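Local coordinates for protein putative hydroxymethylglutaryl-CoA synthase (Streptococcus mutans, PDB 3SQZ) that probably catalyses the condensation of acetyl-CoA with acetoacetyl-CoA to hydroxymethylglutaryl-CoA, and binds coenzyme A with a thiolase fold, at residues A[79-93]-A[165-177]. Residues are numbered along the deposited sequence; the frame is centred on the assembly and turned at random.
Sequences APITDDVVTLAAGSA and TRVLVLASDIAKY. With COA (coenzyme A), chain D.
At the edge of the Tyr177 ring, in its plane, lies O5P of coenzyme A, to which Tyr177 OH donates at 2.6 Å, while C7P approaches obliquely. Tyr177 lies just past strand 166-175 of the thiolase-fold sheet and beyond the strand-helix contact itself, in which alternate residues Leu168, Leu170, Ser172 and Ile174 face helix 85-93. The two axes approach to 7.4 Å at 139°, a helix laid obliquely against a strand running roughly the other way. Ser172 OG makes the hydrogen bond between them: trans to the backbone N (chi1 -178°), it donates to Val85 O at 2.8 Å, in the carbonyl plane and on a lone pair (C=O...OG 118°). Because Val85 O also accepts from Ala89 N, two donors grip one carbonyl in the first helical turn. Small side chains permit this closeness: Ala89 CB lies 3.9 Å from Ser172 CB, and Ala93 CB touches the methyl ends of Leu168 and Leu170. Toward the helix start, Ile174 CD1 reaches Asp83 O and Ala79 CB, while its CG1 meets Leu88 CD1 at 4.1 Å, the side chains crossing at about a right angle. Reciprocal bonds, Thr87 N to Asp84 OD1 and Asp84 N to Thr87 OG1, form a capping box; Asp84 OD2 is hydrogen-bonded to Tyr419 OH and salt-bridged to Arg417. On the strand's other face Asp173 OD2 is hydrogen-bonded to Ser114 OG and to N of Glu113, a predicted catalytic residue. Beyond Ile174, one water lies 2.8 Å from Ala79 O and accepts from Lys176 NZ.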
loop_
_atom_site.group_PDB
_atom_site.type_symbol
_atom_site.label_atom_id
_atom_site.label_comp_id
_atom_site.label_asym_id
_atom_site.label_seq_id
_atom_site.Cartn_x
_atom_site.Cartn_y
_atom_site.Cartn_z
ATOM N N ALA A 79 -1.114 -13.441 5.833
ATOM C CA ALA A 79 -2.352 -13.190 6.566
ATOM C C ALA A 79 -3.181 -14.463 6.682
ATOM O O ALA A 79 -3.377 -15.163 5.691
ATOM C CB ALA A 79 -3.170 -12.119 5.869
ATOM N N PRO A 80 -3.683 -14.761 7.890
ATOM C CA PRO A 80 -4.638 -15.856 8.061
ATOM C C PRO A 80 -6.012 -15.406 7.577
ATOM O O PRO A 80 -6.236 -14.224 7.324
ATOM C CB PRO A 80 -4.663 -16.041 9.574
ATOM C CG PRO A 80 -4.483 -14.645 10.091
ATOM C CD PRO A 80 -3.516 -13.983 9.129
ATOM N N ILE A 81 -6.937 -16.355 7.483
ATOM C CA ILE A 81 -8.265 -16.085 6.961
ATOM C C ILE A 81 -9.017 -15.033 7.786
ATOM O O ILE A 81 -9.912 -14.362 7.280
ATOM C CB ILE A 81 -9.079 -17.400 6.861
ATOM C CG1 ILE A 81 -10.340 -17.196 6.022
ATOM C CG2 ILE A 81 -9.399 -17.974 8.247
ATOM C CD1 ILE A 81 -10.983 -18.493 5.569
ATOM N N THR A 82 -8.641 -14.875 9.051
ATOM C CA THR A 82 -9.350 -13.968 9.945
ATOM C C THR A 82 -8.796 -12.536 9.929
ATOM O O THR A 82 -9.304 -11.666 10.635
ATOM C CB THR A 82 -9.337 -14.506 11.375
ATOM O OG1 THR A 82 -7.975 -14.707 11.756
ATOM C CG2 THR A 82 -10.081 -15.836 11.465
ATOM N N ASP A 83 -7.769 -12.288 9.116
ATOM C CA ASP A 83 -7.192 -10.946 8.985
ATOM C C ASP A 83 -7.263 -10.596 7.499
ATOM O O ASP A 83 -6.457 -11.082 6.703
ATOM C CB ASP A 83 -5.736 -10.958 9.473
ATOM C CG ASP A 83 -5.286 -9.637 10.119
ATOM O OD1 ASP A 83 -6.005 -8.613 10.053
ATOM O OD2 ASP A 83 -4.175 -9.629 10.696
ATOM N N ASP A 84 -8.240 -9.772 7.124
ATOM C CA ASP A 84 -8.530 -9.504 5.718
ATOM C C ASP A 84 -8.408 -8.020 5.398
ATOM O O ASP A 84 -7.869 -7.242 6.194
ATOM C CB ASP A 84 -9.919 -10.043 5.338
ATOM C CG ASP A 84 -11.053 -9.283 5.990
ATOM O OD1 ASP A 84 -10.811 -8.309 6.731
ATOM O OD2 ASP A 84 -12.215 -9.671 5.726
ATOM N N VAL A 85 -8.903 -7.620 4.228
ATOM C CA VAL A 85 -8.810 -6.225 3.821
ATOM C C VAL A 85 -9.417 -5.279 4.862
ATOM O O VAL A 85 -8.882 -4.203 5.135
ATOM C CB VAL A 85 -9.483 -6.010 2.425
ATOM C CG1 VAL A 85 -10.973 -6.397 2.438
ATOM C CG2 VAL A 85 -9.299 -4.575 1.945
ATOM N N VAL A 86 -10.545 -5.682 5.432
ATOM C CA VAL A 86 -11.262 -4.850 6.389
ATOM C C VAL A 86 -10.510 -4.712 7.702
ATOM O O VAL A 86 -10.360 -3.605 8.231
ATOM C CB VAL A 86 -12.672 -5.420 6.653
ATOM C CG1 VAL A 86 -13.319 -4.765 7.859
ATOM C CG2 VAL A 86 -13.539 -5.253 5.421
ATOM N N THR A 87 -10.046 -5.831 8.244
ATOM C CA THR A 87 -9.382 -5.779 9.539
ATOM C C THR A 87 -8.036 -5.073 9.456
ATOM O O THR A 87 -7.680 -4.314 10.355
ATOM C CB THR A 87 -9.242 -7.168 10.162
ATOM O OG1 THR A 87 -8.502 -8.005 9.277
ATOM C CG2 THR A 87 -10.613 -7.780 10.385
ATOM N N LEU A 88 -7.289 -5.310 8.380
ATOM C CA LEU A 88 -6.027 -4.601 8.197
ATOM C C LEU A 88 -6.284 -3.102 8.037
ATOM O O LEU A 88 -5.567 -2.281 8.620
ATOM C CB LEU A 88 -5.249 -5.159 7.006
ATOM C CG LEU A 88 -4.719 -6.585 7.179
ATOM C CD1 LEU A 88 -4.184 -7.097 5.858
ATOM C CD2 LEU A 88 -3.659 -6.668 8.277
ATOM N N ALA A 89 -7.308 -2.744 7.260
ATOM C CA ALA A 89 -7.634 -1.335 7.045
ATOM C C ALA A 89 -8.012 -0.667 8.371
ATOM O O ALA A 89 -7.505 0.412 8.707
ATOM C CB ALA A 89 -8.750 -1.189 6.029
ATOM N N ALA A 90 -8.874 -1.317 9.150
ATOM C CA ALA A 90 -9.285 -0.758 10.429
ATOM C C ALA A 90 -8.096 -0.645 11.380
ATOM O O ALA A 90 -7.977 0.336 12.109
ATOM C CB ALA A 90 -10.397 -1.596 11.045
ATOM N N GLY A 91 -7.218 -1.649 11.388
ATOM C CA GLY A 91 -6.022 -1.596 12.211
ATOM C C GLY A 91 -5.138 -0.416 11.849
ATOM O O GLY A 91 -4.627 0.285 12.726
ATOM N N SER A 92 -4.954 -0.175 10.554
ATOM C CA SER A 92 -4.066 0.907 10.140
ATOM C C SER A 92 -4.630 2.266 10.553
ATOM O O SER A 92 -3.886 3.158 10.944
ATOM C CB SER A 92 -3.751 0.833 8.636
ATOM O OG SER A 92 -4.879 1.083 7.810
ATOM N N ALA A 93 -5.948 2.419 10.492
ATOM C CA ALA A 93 -6.573 3.657 10.928
ATOM C C ALA A 93 -6.516 3.801 12.454
ATOM O O ALA A 93 -6.337 4.897 12.986
ATOM C CB ALA A 93 -8.003 3.711 10.447
ATOM N N THR A 165 -13.259 19.814 7.191
ATOM C CA THR A 165 -13.465 18.373 7.201
ATOM C C THR A 165 -12.152 17.614 7.083
ATOM O O THR A 165 -11.103 18.189 6.767
ATOM C CB THR A 165 -14.414 17.913 6.059
ATOM O OG1 THR A 165 -13.755 18.048 4.793
ATOM C CG2 THR A 165 -15.704 18.725 6.053
ATOM N N ARG A 166 -12.230 16.315 7.336
ATOM C CA ARG A 166 -11.078 15.427 7.212
ATOM C C ARG A 166 -11.510 14.199 6.435
ATOM O O ARG A 166 -12.701 13.842 6.420
ATOM C CB ARG A 166 -10.532 15.037 8.593
ATOM C CG ARG A 166 -10.191 16.250 9.428
ATOM C CD ARG A 166 -9.650 15.938 10.815
ATOM N NE ARG A 166 -9.522 17.202 11.528
ATOM C CZ ARG A 166 -9.112 17.347 12.780
ATOM N NH1 ARG A 166 -9.052 18.561 13.303
ATOM N NH2 ARG A 166 -8.771 16.297 13.508
ATOM N N VAL A 167 -10.556 13.550 5.777
ATOM C CA VAL A 167 -10.871 12.367 4.986
ATOM C C VAL A 167 -9.912 11.252 5.363
ATOM O O VAL A 167 -8.717 11.487 5.551
ATOM C CB VAL A 167 -10.768 12.653 3.465
ATOM C CG1 VAL A 167 -11.024 11.390 2.655
ATOM C CG2 VAL A 167 -11.733 13.759 3.073
ATOM N N LEU A 168 -10.443 10.041 5.476
ATOM C CA LEU A 168 -9.634 8.871 5.762
ATOM C C LEU A 168 -9.517 8.032 4.498
ATOM O O LEU A 168 -10.532 7.576 3.951
ATOM C CB LEU A 168 -10.295 8.058 6.864
ATOM C CG LEU A 168 -9.589 6.760 7.253
ATOM C CD1 LEU A 168 -8.188 7.037 7.794
ATOM C CD2 LEU A 168 -10.435 5.992 8.249
ATOM N N VAL A 169 -8.284 7.847 4.029
ATOM C CA VAL A 169 -7.989 6.999 2.890
ATOM C C VAL A 169 -7.292 5.742 3.382
ATOM O O VAL A 169 -6.310 5.825 4.117
ATOM C CB VAL A 169 -7.085 7.731 1.870
ATOM C CG1 VAL A 169 -6.646 6.803 0.738
ATOM C CG2 VAL A 169 -7.809 8.954 1.321
ATOM N N LEU A 170 -7.812 4.585 2.998
ATOM C CA LEU A 170 -7.227 3.296 3.343
ATOM C C LEU A 170 -6.784 2.620 2.063
ATOM O O LEU A 170 -7.532 2.593 1.088
ATOM C CB LEU A 170 -8.255 2.392 4.026
ATOM C CG LEU A 170 -8.918 2.806 5.340
ATOM C CD1 LEU A 170 -7.945 3.407 6.336
ATOM C CD2 LEU A 170 -10.113 3.705 5.115
ATOM N N ALA A 171 -5.575 2.070 2.078
ATOM C CA ALA A 171 -5.044 1.305 0.955
ATOM C C ALA A 171 -4.649 -0.045 1.521
ATOM O O ALA A 171 -3.589 -0.170 2.149
ATOM C CB ALA A 171 -3.843 2.003 0.368
ATOM N N SER A 172 -5.511 -1.042 1.325
ATOM C CA SER A 172 -5.423 -2.301 2.054
ATOM C C SER A 172 -5.554 -3.463 1.087
ATOM O O SER A 172 -6.445 -3.474 0.245
ATOM C CB SER A 172 -6.542 -2.371 3.084
ATOM O OG SER A 172 -6.441 -3.563 3.833
ATOM N N ASP A 173 -4.670 -4.450 1.210
ATOM C CA ASP A 173 -4.637 -5.541 0.241
ATOM C C ASP A 173 -3.877 -6.739 0.784
ATOM O O ASP A 173 -2.997 -6.613 1.652
ATOM C CB ASP A 173 -3.977 -5.089 -1.070
ATOM C CG ASP A 173 -4.968 -4.501 -2.069
ATOM O OD1 ASP A 173 -4.758 -3.350 -2.507
ATOM O OD2 ASP A 173 -5.926 -5.210 -2.445
ATOM N N ILE A 174 -4.214 -7.899 0.226
ATOM C CA ILE A 174 -3.481 -9.130 0.460
ATOM C C ILE A 174 -3.106 -9.673 -0.910
ATOM O O ILE A 174 -3.977 -10.048 -1.704
ATOM C CB ILE A 174 -4.323 -10.139 1.247
ATOM C CG1 ILE A 174 -4.591 -9.586 2.647
ATOM C CG2 ILE A 174 -3.610 -11.482 1.327
ATOM C CD1 ILE A 174 -5.630 -10.350 3.421
ATOM N N ALA A 175 -1.804 -9.677 -1.190
ATOM C CA ALA A 175 -1.295 -10.136 -2.472
ATOM C C ALA A 175 -1.069 -11.637 -2.394
ATOM O O ALA A 175 -0.197 -12.115 -1.669
ATOM C CB ALA A 175 -0.026 -9.399 -2.837
ATOM N N LYS A 176 -1.885 -12.371 -3.146
ATOM C CA LYS A 176 -1.969 -13.819 -3.061
ATOM C C LYS A 176 -1.951 -14.355 -4.489
ATOM O O LYS A 176 -2.880 -14.088 -5.263
ATOM C CB LYS A 176 -3.267 -14.182 -2.328
ATOM C CG LYS A 176 -3.501 -15.654 -2.092
ATOM C CD LYS A 176 -4.734 -15.902 -1.222
ATOM C CE LYS A 176 -4.544 -15.341 0.182
ATOM N NZ LYS A 176 -5.721 -15.597 1.065
ATOM N N TYR A 177 -0.902 -15.097 -4.845
ATOM C CA TYR A 177 -0.685 -15.503 -6.231
ATOM C C TYR A 177 -0.844 -16.998 -6.459
ATOM O O TYR A 177 -1.178 -17.416 -7.565
ATOM C CB TYR A 177 0.695 -15.081 -6.719
ATOM C CG TYR A 177 0.889 -13.607 -6.981
ATOM C CD1 TYR A 177 0.893 -13.106 -8.279
ATOM C CD2 TYR A 177 1.115 -12.725 -5.940
ATOM C CE1 TYR A 177 1.118 -11.765 -8.520
ATOM C CE2 TYR A 177 1.328 -11.385 -6.168
ATOM C CZ TYR A 177 1.335 -10.907 -7.457
ATOM O OH TYR A 177 1.568 -9.563 -7.664
HETATM N N1A COA D . 20.894 -14.579 -8.415
HETATM C C2A COA D . 20.492 -13.303 -8.594
HETATM N N3A COA D . 19.361 -13.032 -9.345
HETATM C C4A COA D . 18.660 -14.058 -9.897
HETATM C C5A COA D . 19.070 -15.380 -9.718
HETATM C C6A COA D . 20.167 -15.642 -8.988
HETATM N N6A COA D . 20.597 -16.995 -8.789
HETATM N N7A COA D . 18.190 -16.200 -10.375
HETATM C C8A COA D . 17.258 -15.437 -10.955
HETATM N N9A COA D . 17.583 -14.090 -10.659
HETATM C C1B COA D . 16.761 -12.928 -10.967
HETATM C C2B COA D . 16.793 -12.138 -12.305
HETATM O O2B COA D . 17.754 -12.102 -13.260
HETATM C C3B COA D . 15.785 -11.040 -12.012
HETATM O O3B COA D . 16.053 -9.694 -11.961
HETATM P P3B COA D . 16.272 -8.841 -13.230
HETATM O O7A COA D . 14.878 -8.569 -13.905
HETATM O O8A COA D . 16.898 -7.514 -12.697
HETATM O O9A COA D . 17.206 -9.555 -14.173
HETATM C C4B COA D . 14.819 -11.742 -11.138
HETATM O O4B COA D . 15.689 -12.353 -10.164
HETATM C C5B COA D . 13.505 -12.298 -11.570
HETATM O O5B COA D . 13.839 -13.380 -12.397
HETATM P P1A COA D . 12.698 -14.225 -13.095
HETATM O O1A COA D . 11.778 -13.278 -13.963
HETATM O O2A COA D . 13.319 -15.316 -13.944
HETATM O O3A COA D . 11.842 -14.850 -11.906
HETATM P P2A COA D . 10.368 -15.421 -12.060
HETATM O O4A COA D . 10.161 -16.085 -13.472
HETATM O O5A COA D . 10.113 -16.434 -10.968
HETATM O O6A COA D . 9.330 -14.212 -11.913
HETATM C CBP COA D . 8.443 -12.097 -11.109
HETATM C CCP COA D . 9.600 -13.065 -11.151
HETATM C CDP COA D . 8.161 -11.621 -12.494
HETATM C CEP COA D . 8.778 -10.912 -10.236
HETATM C CAP COA D . 7.262 -12.834 -10.545
HETATM O OAP COA D . 7.389 -13.056 -9.199
HETATM C C9P COA D . 5.940 -12.165 -10.867
HETATM O O9P COA D . 5.423 -12.220 -11.978
HETATM N N8P COA D . 5.281 -11.484 -9.737
HETATM C C7P COA D . 4.103 -10.663 -9.937
HETATM C C6P COA D . 4.384 -9.346 -10.631
HETATM C C5P COA D . 3.162 -8.429 -10.703
HETATM O O5P COA D . 2.239 -8.550 -9.931
HETATM N N4P COA D . 3.168 -7.351 -11.656
HETATM C C3P COA D . 2.055 -6.389 -11.676
HETATM C C2P COA D . 2.366 -4.993 -11.213
HETATM S S1P COA D . 3.830 -4.261 -11.870
HETATM O O HOH W 1 -5.430 -14.855 3.764
#